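Local coordinates for hydrazine synthase subunit alpha (Candidatus Kuenenia stuttgartiensis, PDB 5C2V), which condenses hydroxylamine, made in the gamma subunit, with ammonia to yield hydrazine, as the heme c-bearing alpha subunit of the hydrazine synthase complex, at residues D[200-205]-D[406-411]. Sequence-based numbering, arbitrary orientation.
Sequences RITGHV and FGVTVV
Phe406 lays the outer end of its ring over one face of the His204 imidazole, with Phe406 CE1 over the centre of that ring, 3.5 Å above its plane. Nearest of all are Phe406 CZ and His204 NE2, 3.4 Å apart. The two side chains cross at about a right angle and their ring planes meet obliquely, at 42°, with the ring centroids 4.3 Å apart. The imidazole comes to this place because His204 CG stands anti to the backbone N (chi1 -167°), and a bond within its own segment then holds its rotation: His204 ND1 donates to Val205 O at 2.7 Å, almost straight at 167°. That carbonyl oxygen lies in the imidazole plane and receives the N-H on a lone pair, so ND1 is engaged in the ring plane while Phe406 covers a face.

In the more buried part of the contact, the methyl groups Thr202 CG2 and Val408 CG2 meet more loosely, at 4.5 Å. The hydroxyl of Thr202 turns to its own chain: Thr202 OG1 is hydrogen-bonded to Ile198 O in the preceding helix and accepts from His204 N at 3.2 Å, forming an ST turn that spans Gly203, where positive phi takes the chain out of helical geometry.

The contact thus joins the turn after a short helix to strand 406-408, the middle strand of a small antiparallel sheet, away from the heme and zinc sites. Pro415 of strand 415-417 also touches His204, and near the helix Arg200 forms a salt bridge with Glu28 of the gamma subunit. Across the two segments ring and methyl contacts do the joining, consistent with cohesion by van der Waals and aromatic contact, while the ND1 bond to Val205 O orients the imidazole.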
loop_
_atom_site.group_PDB
_atom_site.type_symbol
_atom_site.label_atom_id
_atom_site.label_comp_id
_atom_site.label_asym_id
_atom_site.label_seq_id
_atom_site.Cartn_x
_atom_site.Cartn_y
_atom_site.Cartn_z
ATOM N N ARG D 200 -47.279 -3.375 16.861
ATOM C CA ARG D 200 -48.102 -3.778 15.733
ATOM C C ARG D 200 -47.403 -4.894 14.974
ATOM O O ARG D 200 -48.012 -5.912 14.649
ATOM C CB ARG D 200 -48.391 -2.586 14.814
ATOM C CG ARG D 200 -48.728 -2.963 13.375
ATOM C CD ARG D 200 -49.429 -1.822 12.646
ATOM N NE ARG D 200 -49.484 -2.033 11.201
ATOM C CZ ARG D 200 -50.332 -2.857 10.592
ATOM N NH1 ARG D 200 -51.202 -3.564 11.299
ATOM N NH2 ARG D 200 -50.305 -2.978 9.271
ATOM N N ILE D 201 -46.118 -4.696 14.698
ATOM C CA ILE D 201 -45.339 -5.691 13.970
ATOM C C ILE D 201 -45.006 -6.936 14.800
ATOM O O ILE D 201 -45.332 -8.056 14.405
ATOM C CB ILE D 201 -44.023 -5.081 13.449
ATOM C CG1 ILE D 201 -44.311 -3.848 12.587
ATOM C CG2 ILE D 201 -43.230 -6.113 12.664
ATOM C CD1 ILE D 201 -43.068 -3.166 12.052
ATOM N N THR D 202 -44.353 -6.738 15.941
ATOM C CA THR D 202 -43.911 -7.850 16.787
ATOM C C THR D 202 -44.978 -8.393 17.740
ATOM O O THR D 202 -45.060 -9.600 17.966
ATOM C CB THR D 202 -42.679 -7.454 17.626
ATOM O OG1 THR D 202 -43.020 -6.373 18.501
ATOM C CG2 THR D 202 -41.528 -7.037 16.722
ATOM N N GLY D 203 -45.793 -7.502 18.294
ATOM C CA GLY D 203 -46.734 -7.879 19.335
ATOM C C GLY D 203 -46.311 -7.405 20.715
ATOM O O GLY D 203 -46.917 -7.772 21.723
ATOM N N HIS D 204 -45.263 -6.587 20.757
ATOM C CA HIS D 204 -44.786 -5.990 22.001
ATOM C C HIS D 204 -44.150 -4.637 21.705
ATOM O O HIS D 204 -43.558 -4.447 20.643
ATOM C CB HIS D 204 -43.781 -6.914 22.694
ATOM C CG HIS D 204 -43.471 -6.524 24.109
ATOM N ND1 HIS D 204 -42.754 -5.392 24.430
ATOM C CD2 HIS D 204 -43.772 -7.126 25.284
ATOM C CE1 HIS D 204 -42.633 -5.309 25.744
ATOM N NE2 HIS D 204 -43.241 -6.349 26.285
ATOM N N VAL D 205 -44.269 -3.699 22.640
ATOM C CA VAL D 205 -43.664 -2.383 22.470
ATOM C C VAL D 205 -42.145 -2.500 22.411
ATOM O O VAL D 205 -41.565 -3.450 22.939
ATOM C CB VAL D 205 -44.057 -1.417 23.605
ATOM C CG1 VAL D 205 -45.545 -1.107 23.551
ATOM C CG2 VAL D 205 -43.669 -1.995 24.959
ATOM N N PHE D 406 -34.932 -8.319 24.110
ATOM C CA PHE D 406 -36.157 -8.902 23.577
ATOM C C PHE D 406 -35.965 -9.668 22.270
ATOM O O PHE D 406 -35.588 -9.091 21.249
ATOM C CB PHE D 406 -37.197 -7.806 23.368
ATOM C CG PHE D 406 -38.222 -7.722 24.458
ATOM C CD1 PHE D 406 -39.408 -8.428 24.366
ATOM C CD2 PHE D 406 -38.002 -6.933 25.573
ATOM C CE1 PHE D 406 -40.356 -8.351 25.366
ATOM C CE2 PHE D 406 -38.945 -6.850 26.577
ATOM C CZ PHE D 406 -40.124 -7.562 26.474
ATOM N N GLY D 407 -36.234 -10.969 22.308
ATOM C CA GLY D 407 -36.237 -11.784 21.105
ATOM C C GLY D 407 -37.657 -12.094 20.669
ATOM O O GLY D 407 -38.606 -11.796 21.387
ATOM N N VAL D 408 -37.811 -12.681 19.487
ATOM C CA VAL D 408 -39.123 -13.133 19.028
ATOM C C VAL D 408 -39.025 -14.561 18.505
ATOM O O VAL D 408 -38.265 -14.834 17.576
ATOM C CB VAL D 408 -39.701 -12.221 17.924
ATOM C CG1 VAL D 408 -41.077 -12.708 17.504
ATOM C CG2 VAL D 408 -39.769 -10.778 18.400
ATOM N N THR D 409 -39.798 -15.464 19.103
ATOM C CA THR D 409 -39.727 -16.889 18.782
ATOM C C THR D 409 -39.961 -17.160 17.300
ATOM O O THR D 409 -40.734 -16.466 16.647
ATOM C CB THR D 409 -40.750 -17.703 19.602
ATOM O OG1 THR D 409 -42.073 -17.217 19.340
ATOM C CG2 THR D 409 -40.457 -17.587 21.089
ATOM N N VAL D 410 -39.271 -18.165 16.773
ATOM C CA VAL D 410 -39.393 -18.515 15.364
ATOM C C VAL D 410 -40.549 -19.492 15.159
ATOM O O VAL D 410 -40.997 -19.721 14.035
ATOM C CB VAL D 410 -38.079 -19.128 14.827
ATOM C CG1 VAL D 410 -37.877 -20.528 15.383
ATOM C CG2 VAL D 410 -38.065 -19.140 13.302
ATOM N N VAL D 411 -41.046 -20.051 16.257
ATOM C CA VAL D 411 -42.127 -21.027 16.190
ATOM C C VAL D 411 -43.498 -20.356 16.210
ATOM O O VAL D 411 -44.235 -20.404 15.226
ATOM C CB VAL D 411 -42.045 -22.040 17.346
ATOM C CG1 VAL D 411 -43.164 -23.064 17.235
ATOM C CG2 VAL D 411 -40.689 -22.729 17.352
#